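Local coordinates for lipase-esterase related protein (Clostridium acetobutylicum, PDB 3E0X) that is of unknown function but has an alpha/beta-hydrolase fold and is probably a lipase- or esterase-like hydrolase, with ortho-xylene bound in its pocket, at residues F32-K37 and S154-E159; N72-S77 and K84-I89; I97-A102 and D182-I187; Y206-K211 and L219-T224. All blocks are in the same frame, centred on the assembly; numbering follows the deposited sequence.

Contact 1. Residues F32-K37 and S154-E159; sequences FGELEK and SEKYFE
G33, in a helix-like turn between strands 18-22 and 43-47, comes nearest to Y157 on helix 152-158, their CA atoms 8.1 Å apart. That gap is spanned from one side by the tyrosine ring, whose CE1 lies 3.7 Å from G33 CA and whose hydroxyl sits close to the G33 carbonyl carbon. The polar centre is E34. Its chain bends at chi2 (-53°), which brings the carboxylate to the edge of the ring, near the ring plane, the two flat groups turned 65° apart. Y157 OH donates a 2.6 Å hydrogen bond to E34 OE2 and takes the anti lone pair. K37 NZ reaches the same oxygen from the syn side, tilted 24° from the carboxylate plane and 3.0 Å away, in a salt bridge. A water donates to E34 OE2 and accepts from K156 NZ, so a second lysine is joined at one remove. Two lysines and a phenol around one carboxylate would probably favour its ionised form. Y157 also packs on F228 and V231, E34 touches A234 and L35 meets V237 and A238. The contact lies where the turn and helix 152-158 meet helices 229-232 and 234-242.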
# COMPACT_ATOMS: atom_id res chain seq x y z
N PHE A 32 0.57 -9.46 0.12
CA PHE A 32 2.01 -9.41 -0.22
C PHE A 32 2.67 -10.78 -0.34
O PHE A 32 3.87 -10.87 -0.45
CB PHE A 32 2.73 -8.55 0.82
CG PHE A 32 2.42 -7.07 0.72
CD1 PHE A 32 2.83 -6.34 -0.38
CD2 PHE A 32 1.73 -6.43 1.75
CE1 PHE A 32 2.57 -4.96 -0.46
CE2 PHE A 32 1.49 -5.06 1.68
CZ PHE A 32 1.90 -4.33 0.56
N GLY A 33 1.86 -11.85 -0.34
CA GLY A 33 2.39 -13.20 -0.28
C GLY A 33 3.33 -13.58 -1.40
O GLY A 33 4.25 -14.37 -1.21
N GLU A 34 3.08 -13.06 -2.60
CA GLU A 34 4.02 -13.32 -3.70
C GLU A 34 5.22 -12.40 -3.65
O GLU A 34 6.34 -12.84 -3.84
CB GLU A 34 3.34 -13.20 -5.06
CG GLU A 34 2.35 -14.29 -5.33
CD GLU A 34 2.93 -15.72 -5.16
OE1 GLU A 34 3.86 -16.08 -5.89
OE2 GLU A 34 2.41 -16.46 -4.30
N LEU A 35 4.99 -11.12 -3.35
CA LEU A 35 6.06 -10.14 -3.39
C LEU A 35 7.12 -10.47 -2.35
O LEU A 35 8.32 -10.35 -2.61
CB LEU A 35 5.48 -8.74 -3.16
CG LEU A 35 6.46 -7.59 -3.31
CD1 LEU A 35 6.99 -7.55 -4.73
CD2 LEU A 35 5.84 -6.27 -2.93
N GLU A 36 6.68 -10.94 -1.19
CA GLU A 36 7.64 -11.26 -0.14
C GLU A 36 8.60 -12.40 -0.56
O GLU A 36 9.73 -12.49 -0.07
CB GLU A 36 6.94 -11.56 1.19
CG GLU A 36 6.20 -12.86 1.24
CD GLU A 36 5.45 -13.03 2.53
OE1 GLU A 36 4.52 -12.23 2.79
OE2 GLU A 36 5.79 -13.94 3.30
N LYS A 37 8.19 -13.24 -1.51
CA LYS A 37 9.07 -14.33 -1.95
C LYS A 37 10.37 -13.86 -2.62
O LYS A 37 11.35 -14.63 -2.69
CB LYS A 37 8.31 -15.30 -2.88
CG LYS A 37 7.11 -15.96 -2.24
CD LYS A 37 6.39 -16.81 -3.29
CE LYS A 37 5.28 -17.63 -2.67
NZ LYS A 37 4.58 -18.41 -3.72
N SER A 154 -3.89 -14.84 -9.17
CA SER A 154 -4.91 -13.84 -8.94
C SER A 154 -6.10 -14.47 -8.23
O SER A 154 -6.65 -13.88 -7.30
CB SER A 154 -5.32 -13.19 -10.25
OG SER A 154 -4.23 -12.43 -10.77
N GLU A 155 -6.48 -15.67 -8.65
CA GLU A 155 -7.60 -16.32 -8.00
C GLU A 155 -7.35 -16.50 -6.51
O GLU A 155 -8.19 -16.18 -5.68
CB GLU A 155 -7.89 -17.68 -8.64
CG GLU A 155 -9.09 -18.32 -8.00
CD GLU A 155 -9.65 -19.49 -8.79
OE1 GLU A 155 -8.99 -19.98 -9.74
OE2 GLU A 155 -10.78 -19.91 -8.46
N LYS A 156 -6.16 -16.99 -6.18
CA LYS A 156 -5.75 -17.21 -4.80
C LYS A 156 -5.74 -15.91 -3.99
O LYS A 156 -6.28 -15.84 -2.88
CB LYS A 156 -4.35 -17.83 -4.81
CG LYS A 156 -3.78 -18.14 -3.45
CD LYS A 156 -2.31 -18.53 -3.55
CE LYS A 156 -1.71 -18.67 -2.16
NZ LYS A 156 -0.31 -19.15 -2.20
N TYR A 157 -5.11 -14.87 -4.53
CA TYR A 157 -4.97 -13.67 -3.72
C TYR A 157 -6.22 -12.82 -3.64
O TYR A 157 -6.44 -12.12 -2.64
CB TYR A 157 -3.74 -12.86 -4.12
CG TYR A 157 -2.49 -13.56 -3.66
CD1 TYR A 157 -2.01 -13.40 -2.36
CD2 TYR A 157 -1.81 -14.44 -4.51
CE1 TYR A 157 -0.86 -14.08 -1.92
CE2 TYR A 157 -0.67 -15.13 -4.08
CZ TYR A 157 -0.19 -14.94 -2.78
OH TYR A 157 0.95 -15.60 -2.36
N PHE A 158 -7.07 -12.91 -4.66
CA PHE A 158 -8.36 -12.26 -4.55
C PHE A 158 -9.16 -12.80 -3.36
O PHE A 158 -9.90 -12.06 -2.70
CB PHE A 158 -9.15 -12.34 -5.86
CG PHE A 158 -10.25 -11.31 -5.97
CD1 PHE A 158 -9.94 -9.96 -6.10
CD2 PHE A 158 -11.58 -11.69 -5.98
CE1 PHE A 158 -10.96 -8.98 -6.20
CE2 PHE A 158 -12.59 -10.74 -6.08
CZ PHE A 158 -12.28 -9.39 -6.20
N GLU A 159 -9.00 -14.09 -3.07
CA GLU A 159 -9.72 -14.72 -1.95
C GLU A 159 -9.18 -14.28 -0.59
O GLU A 159 -9.83 -14.50 0.43
CB GLU A 159 -9.73 -16.26 -2.08
CG GLU A 159 -9.78 -17.10 -0.77
CD GLU A 159 -11.18 -17.29 -0.17
OE1 GLU A 159 -12.19 -17.30 -0.92
OE2 GLU A 159 -11.27 -17.46 1.08
O HOH W 1 1.44 -18.90 -4.43

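Contact 2. Residues N72-S77 and K84-I89; sequences NFITNS and KNITLI
I74 on helix 63-76 meets I86 and L88 on strand 86-91 because its chi1 of -67° splits the two branches: CG1 stands beside the backbone N, and CG2 lies anti to it. CG2 serves I86, while CG1 carries CD1 out to L88. This is helix-on-sheet packing in the alpha/beta-hydrolase fold, where helix 63-76 leads through a short loop into a central parallel strand. I86 and L88, two residues apart along that strand, both offer methyl groups to the one isoleucine. I74 and I86 lie alongside, pointing opposite ways, with I74 CG2 4.1 Å from I86 CD1. L88 arrives differently. It leaves its backbone at an angle to the helix, but CD2 reaches across and meets I74 tip to tip. No hydrogen bond crosses between the segments, and all three touching residues are buried. The same isoleucine also packs on L20 of strand 18-22 and V101 of helix 93-102, and L88 is pressed against V98 and V112. At the helix end, N76 ND2 turns back to N72 OD1 at 2.8 Å, a bent bond with an N-H...O angle of 133°. The nearest atoms across the two segments are I74 CD1 and L88 CD2, 3.9 Å apart.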
# COMPACT_ATOMS: atom_id res chain seq x y z
N ASN A 72 2.69 5.36 14.77
CA ASN A 72 2.79 4.84 16.14
C ASN A 72 3.51 3.50 16.15
O ASN A 72 4.36 3.25 17.02
CB ASN A 72 1.38 4.75 16.73
CG ASN A 72 1.35 4.16 18.11
OD1 ASN A 72 2.09 4.60 18.99
ND2 ASN A 72 0.47 3.18 18.31
N PHE A 73 3.20 2.64 15.18
CA PHE A 73 3.86 1.34 15.08
C PHE A 73 5.36 1.53 14.83
O PHE A 73 6.20 0.93 15.51
CB PHE A 73 3.24 0.51 13.92
CG PHE A 73 3.83 -0.86 13.79
CD1 PHE A 73 3.31 -1.93 14.54
CD2 PHE A 73 4.94 -1.09 12.97
CE1 PHE A 73 3.89 -3.20 14.43
CE2 PHE A 73 5.49 -2.35 12.86
CZ PHE A 73 4.98 -3.41 13.60
N ILE A 74 5.71 2.34 13.85
CA ILE A 74 7.13 2.51 13.54
C ILE A 74 7.92 3.01 14.77
O ILE A 74 9.00 2.48 15.11
CB ILE A 74 7.32 3.49 12.39
CG1 ILE A 74 6.77 2.86 11.10
CG2 ILE A 74 8.79 3.87 12.23
CD1 ILE A 74 6.52 3.89 9.96
N THR A 75 7.37 4.00 15.45
CA THR A 75 8.08 4.64 16.54
C THR A 75 8.17 3.73 17.76
O THR A 75 9.20 3.73 18.47
CB THR A 75 7.38 5.96 16.88
OG1 THR A 75 7.50 6.82 15.74
CG2 THR A 75 8.02 6.66 18.09
N ASN A 76 7.14 2.91 17.98
CA ASN A 76 6.97 2.23 19.26
C ASN A 76 7.07 0.71 19.28
O ASN A 76 7.32 0.15 20.33
CB ASN A 76 5.68 2.70 19.95
CG ASN A 76 5.72 4.16 20.29
OD1 ASN A 76 6.58 4.63 21.05
ND2 ASN A 76 4.80 4.92 19.70
N SER A 77 6.90 0.04 18.14
CA SER A 77 7.00 -1.42 18.10
C SER A 77 8.43 -1.85 18.38
O SER A 77 9.40 -1.21 17.92
CB SER A 77 6.58 -1.98 16.74
OG SER A 77 6.76 -3.39 16.69
N LYS A 84 17.35 1.36 11.88
CA LYS A 84 17.81 2.66 11.42
C LYS A 84 17.62 2.91 9.92
O LYS A 84 17.83 4.03 9.46
CB LYS A 84 19.29 2.83 11.79
CG LYS A 84 19.60 2.77 13.31
CD LYS A 84 18.92 3.85 14.13
CE LYS A 84 19.27 3.60 15.62
NZ LYS A 84 18.47 4.44 16.57
N ASN A 85 17.24 1.87 9.18
CA ASN A 85 17.08 2.01 7.72
C ASN A 85 15.79 1.35 7.22
O ASN A 85 15.82 0.28 6.60
CB ASN A 85 18.30 1.43 6.99
CG ASN A 85 18.24 1.65 5.49
OD1 ASN A 85 17.58 2.58 5.02
ND2 ASN A 85 18.90 0.79 4.73
N ILE A 86 14.68 2.01 7.49
CA ILE A 86 13.36 1.50 7.11
C ILE A 86 12.91 2.06 5.77
O ILE A 86 12.91 3.29 5.57
CB ILE A 86 12.29 1.79 8.20
CG1 ILE A 86 12.70 1.19 9.54
CG2 ILE A 86 10.94 1.21 7.81
CD1 ILE A 86 11.85 1.66 10.72
N THR A 87 12.52 1.16 4.86
CA THR A 87 11.83 1.52 3.63
C THR A 87 10.38 1.10 3.77
O THR A 87 10.10 -0.04 4.13
CB THR A 87 12.45 0.83 2.40
OG1 THR A 87 13.82 1.23 2.29
CG2 THR A 87 11.71 1.21 1.11
N LEU A 88 9.48 2.03 3.52
CA LEU A 88 8.06 1.72 3.55
C LEU A 88 7.61 1.33 2.16
O LEU A 88 7.99 1.96 1.17
CB LEU A 88 7.24 2.94 4.00
CG LEU A 88 7.65 3.59 5.31
CD1 LEU A 88 6.70 4.79 5.56
CD2 LEU A 88 7.62 2.60 6.46
N ILE A 89 6.81 0.26 2.09
CA ILE A 89 6.26 -0.25 0.84
C ILE A 89 4.75 -0.22 1.01
O ILE A 89 4.23 -1.02 1.78
CB ILE A 89 6.70 -1.74 0.64
CG1 ILE A 89 8.23 -1.89 0.68
CG2 ILE A 89 6.09 -2.31 -0.64
CD1 ILE A 89 8.96 -1.26 -0.47

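Contact 3. Residues I97-A102 and D182-I187; sequences IVLGVA and DNLKNI
I187 is the bump here: its side chain projects at helix 93-102 and fits between L99 and A102, three residues, roughly a turn, apart. With chi1 at -68°, its CG1 lies anti to the carbonyl carbon and carries CD1 up over the helix backbone, 3.9 Å from L99 O, with L99 CD2 also in touch at 4.0 Å. A102 CB is met by I187 CG1, CG2 and CD1 alike, each about 4.1 Å away, so the alanine methyl sits against all three outer carbons; the CA atoms of A102 and I187 are 6.3 Å apart. The leucine and isoleucine side chains meet at about a right angle. In alpha/beta-hydrolase terms, the helix that follows strand 86-91 is here covered by the connection leading to strand 191-196. L184 makes a second, smaller contribution: its CD2 meets L99 CD1 at 4.2 Å, the two side chains crossing obliquely, so L99 is forked between both partners, one methyl for each. Within the turn, N183 ND2 bonds to N186 OD1 at 3.2 Å, nearly straight and in the plane of both amides, tying together the residues around L184 and I187. L99 also packs on I210 of helix 204-213, and A102 on V112 of strand 109-115.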
# COMPACT_ATOMS: atom_id res chain seq x y z
N ILE A 97 -0.95 6.05 2.42
CA ILE A 97 -0.56 5.99 3.84
C ILE A 97 0.95 6.21 3.98
O ILE A 97 1.39 7.00 4.85
CB ILE A 97 -1.01 4.66 4.49
CG1 ILE A 97 -2.54 4.61 4.56
CG2 ILE A 97 -0.39 4.52 5.88
CD1 ILE A 97 -3.07 3.21 4.83
N VAL A 98 1.75 5.53 3.16
CA VAL A 98 3.21 5.64 3.34
C VAL A 98 3.72 7.02 2.93
O VAL A 98 4.70 7.51 3.51
CB VAL A 98 4.03 4.48 2.73
CG1 VAL A 98 3.59 3.16 3.37
CG2 VAL A 98 3.86 4.42 1.19
N LEU A 99 3.06 7.66 1.95
CA LEU A 99 3.39 9.05 1.65
C LEU A 99 3.06 9.94 2.86
O LEU A 99 3.84 10.84 3.23
CB LEU A 99 2.62 9.49 0.41
CG LEU A 99 3.04 8.79 -0.89
CD1 LEU A 99 2.01 9.06 -2.00
CD2 LEU A 99 4.46 9.22 -1.32
N GLY A 100 1.93 9.68 3.51
CA GLY A 100 1.57 10.45 4.70
C GLY A 100 2.57 10.23 5.85
O GLY A 100 2.91 11.15 6.60
N VAL A 101 3.05 8.99 5.99
CA VAL A 101 4.06 8.69 7.02
C VAL A 101 5.38 9.39 6.73
O VAL A 101 6.04 9.91 7.65
CB VAL A 101 4.25 7.17 7.22
CG1 VAL A 101 5.34 6.91 8.26
CG2 VAL A 101 2.94 6.57 7.69
N ALA A 102 5.75 9.45 5.45
CA ALA A 102 6.97 10.18 5.08
C ALA A 102 6.88 11.62 5.59
O ALA A 102 7.87 12.18 6.06
CB ALA A 102 7.14 10.17 3.57
N ASP A 182 -0.71 18.47 -2.32
CA ASP A 182 -0.03 19.75 -2.12
C ASP A 182 0.99 19.68 -0.98
O ASP A 182 1.67 20.67 -0.68
CB ASP A 182 -1.03 20.91 -1.99
CG ASP A 182 -1.85 20.88 -0.72
OD1 ASP A 182 -1.63 20.04 0.17
OD2 ASP A 182 -2.78 21.73 -0.62
N ASN A 183 1.12 18.51 -0.36
CA ASN A 183 2.17 18.29 0.65
C ASN A 183 3.32 17.43 0.15
O ASN A 183 4.34 17.32 0.85
CB ASN A 183 1.59 17.71 1.93
CG ASN A 183 0.96 18.75 2.80
OD1 ASN A 183 -0.21 18.66 3.14
ND2 ASN A 183 1.73 19.79 3.14
N LEU A 184 3.17 16.84 -1.03
CA LEU A 184 4.21 15.94 -1.56
C LEU A 184 5.56 16.64 -1.67
O LEU A 184 6.60 16.04 -1.42
CB LEU A 184 3.82 15.36 -2.91
CG LEU A 184 2.65 14.37 -2.94
CD1 LEU A 184 2.27 14.03 -4.38
CD2 LEU A 184 2.96 13.13 -2.09
N LYS A 185 5.53 17.94 -2.00
CA LYS A 185 6.76 18.73 -2.13
C LYS A 185 7.54 18.82 -0.83
O LYS A 185 8.72 19.20 -0.85
CB LYS A 185 6.44 20.14 -2.61
CG LYS A 185 5.59 20.98 -1.67
CD LYS A 185 5.73 22.47 -2.01
CE LYS A 185 5.42 23.31 -0.80
NZ LYS A 185 5.84 24.73 -0.97
N ASN A 186 6.89 18.51 0.29
CA ASN A 186 7.53 18.59 1.60
C ASN A 186 8.21 17.29 2.03
O ASN A 186 8.80 17.24 3.10
CB ASN A 186 6.49 19.02 2.65
CG ASN A 186 5.93 20.41 2.38
OD1 ASN A 186 4.71 20.64 2.42
ND2 ASN A 186 6.81 21.35 2.07
N ILE A 187 8.12 16.25 1.20
CA ILE A 187 8.79 15.00 1.53
C ILE A 187 10.28 15.14 1.24
O ILE A 187 10.67 15.44 0.10
CB ILE A 187 8.19 13.81 0.76
CG1 ILE A 187 6.76 13.54 1.26
CG2 ILE A 187 9.08 12.58 0.92
CD1 ILE A 187 5.95 12.52 0.44

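Contact 4. Residues Y206-K211 and L219-T224; sequences YSEIIK and LKIFET
L219 is the tight spot of this contact, its side chain held against helix 204-213 by S207, E208 and K211. Helix and strand belong to a beta-alpha-beta unit made of strand 191-196, helix 204-213 and strand 217-222; the axes of 206-211 and 219-222 run nearly antiparallel (161°), 9.1 Å apart at closest. On the buried flank, L219 CD1 meets S207 CB at 3.8 Å. L219 CG lies anti to the backbone N (chi1 168°), and its other methyl, CD2, goes to the carboxylate of E208. K211 lays its CD 3.7 Å from L219 CB, the two chains passing at a slant, before its end leads away. Toward solvent the contact thins out: I221 meets just the end of E208, through OE2, 3.5 Å from I221 CD1. E208 is exposed, although its oxygens lie close. S207 also packs on A193 and V195 of the neighbouring strand. K211 covers the leucine with its methylenes, E208 with the carboxylate itself, OE1 lying 3.3 Å from L219 CD2. With carboxylate oxygens against methyls and no hydrogen bond between the segments, the contact is one of van der Waals packing, and the charge of E208 probably relies on water or other partners.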
# COMPACT_ATOMS: atom_id res chain seq x y z
N TYR A 206 -1.86 9.16 -11.37
CA TYR A 206 -1.67 9.43 -9.94
C TYR A 206 -0.19 9.24 -9.56
O TYR A 206 0.34 9.97 -8.73
CB TYR A 206 -2.52 8.51 -9.09
CG TYR A 206 -4.01 8.58 -9.32
CD1 TYR A 206 -4.66 9.73 -9.83
CD2 TYR A 206 -4.80 7.48 -8.97
CE1 TYR A 206 -6.04 9.75 -10.00
CE2 TYR A 206 -6.16 7.50 -9.14
CZ TYR A 206 -6.78 8.63 -9.66
OH TYR A 206 -8.16 8.66 -9.81
N SER A 207 0.45 8.24 -10.14
CA SER A 207 1.87 7.98 -9.89
C SER A 207 2.75 9.03 -10.56
O SER A 207 3.82 9.40 -10.03
CB SER A 207 2.22 6.57 -10.34
OG SER A 207 1.79 5.61 -9.37
N GLU A 208 2.30 9.54 -11.71
CA GLU A 208 3.04 10.63 -12.37
C GLU A 208 3.03 11.90 -11.49
O GLU A 208 4.01 12.66 -11.47
CB GLU A 208 2.46 10.93 -13.76
CG GLU A 208 2.74 9.82 -14.77
CD GLU A 208 4.11 9.90 -15.47
OE1 GLU A 208 4.98 10.68 -15.02
OE2 GLU A 208 4.32 9.17 -16.47
N ILE A 209 1.94 12.16 -10.79
CA ILE A 209 1.89 13.30 -9.89
C ILE A 209 2.90 13.12 -8.74
O ILE A 209 3.60 14.05 -8.37
CB ILE A 209 0.44 13.55 -9.36
CG1 ILE A 209 -0.44 14.13 -10.49
CG2 ILE A 209 0.47 14.47 -8.16
CD1 ILE A 209 -1.88 14.08 -10.15
N ILE A 210 3.00 11.90 -8.20
CA ILE A 210 3.99 11.67 -7.13
C ILE A 210 5.41 12.00 -7.65
O ILE A 210 6.19 12.71 -6.98
CB ILE A 210 3.92 10.21 -6.61
CG1 ILE A 210 2.59 9.98 -5.91
CG2 ILE A 210 5.14 9.89 -5.68
CD1 ILE A 210 2.28 8.51 -5.67
N LYS A 211 5.72 11.50 -8.84
CA LYS A 211 7.04 11.74 -9.44
C LYS A 211 7.26 13.23 -9.64
O LYS A 211 8.34 13.76 -9.35
CB LYS A 211 7.19 10.99 -10.76
CG LYS A 211 8.45 11.35 -11.55
CD LYS A 211 9.62 10.48 -11.12
CE LYS A 211 10.90 10.88 -11.83
NZ LYS A 211 11.46 12.12 -11.21
N LEU A 219 10.03 6.72 -10.93
CA LEU A 219 8.76 6.19 -11.40
C LEU A 219 9.05 5.00 -12.30
O LEU A 219 9.90 5.09 -13.20
CB LEU A 219 7.98 7.27 -12.14
CG LEU A 219 6.77 6.79 -12.92
CD1 LEU A 219 5.67 6.30 -11.97
CD2 LEU A 219 6.27 7.92 -13.80
N LYS A 220 8.36 3.87 -12.05
CA LYS A 220 8.41 2.73 -12.97
C LYS A 220 7.00 2.40 -13.43
O LYS A 220 6.11 2.16 -12.59
CB LYS A 220 9.03 1.50 -12.32
CG LYS A 220 8.80 0.22 -13.13
CD LYS A 220 9.57 0.22 -14.46
CE LYS A 220 9.31 -1.06 -15.20
NZ LYS A 220 10.14 -1.19 -16.44
N ILE A 221 6.79 2.40 -14.75
CA ILE A 221 5.49 2.04 -15.31
C ILE A 221 5.63 0.71 -16.04
O ILE A 221 6.35 0.62 -17.03
CB ILE A 221 4.95 3.12 -16.28
CG1 ILE A 221 4.86 4.49 -15.59
CG2 ILE A 221 3.60 2.71 -16.83
CD1 ILE A 221 4.64 5.65 -16.57
N PHE A 222 4.99 -0.33 -15.52
CA PHE A 222 4.89 -1.60 -16.25
C PHE A 222 3.78 -1.50 -17.30
O PHE A 222 2.78 -0.81 -17.07
CB PHE A 222 4.56 -2.74 -15.28
CG PHE A 222 5.72 -3.15 -14.42
CD1 PHE A 222 6.57 -4.19 -14.82
CD2 PHE A 222 5.95 -2.53 -13.20
CE1 PHE A 222 7.65 -4.57 -14.02
CE2 PHE A 222 7.03 -2.91 -12.39
CZ PHE A 222 7.86 -3.93 -12.81
N GLU A 223 3.96 -2.16 -18.45
CA GLU A 223 2.95 -2.07 -19.50
C GLU A 223 1.62 -2.66 -19.03
O GLU A 223 0.57 -2.07 -19.26
CB GLU A 223 3.42 -2.76 -20.78
CG GLU A 223 2.63 -2.40 -22.03
CD GLU A 223 3.32 -2.86 -23.31
OE1 GLU A 223 4.46 -3.37 -23.21
OE2 GLU A 223 2.72 -2.72 -24.40
N THR A 224 1.68 -3.80 -18.36
CA THR A 224 0.46 -4.52 -17.97
C THR A 224 0.51 -5.03 -16.53
O THR A 224 1.54 -4.93 -15.85
CB THR A 224 0.23 -5.73 -18.91
OG1 THR A 224 1.31 -6.66 -18.74
CG2 THR A 224 0.14 -5.29 -20.38

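Going from the N terminus, the turn at 32-37 comes first, and contact 1 closes the longest loop by bringing back helix 152-158. Contact 2 is nested inside that loop and spans the short link from helix 63-76 to strand 86-91. Helix 93-102 follows, and contact 3 joins it to 182-187, crossing contact 1 in chain order, although the two lie on opposite sides of the chain's centre. Contact 4 comes last, a short local closure from helix 204-213 to the edge strand 217-222. Contacts 2, 3 and 4 touch in sequence: V98 lies against the I89 backbone, and L184 against I210. The F32 ring of contact 1 packs near the I89 carbonyl oxygen of contact 2.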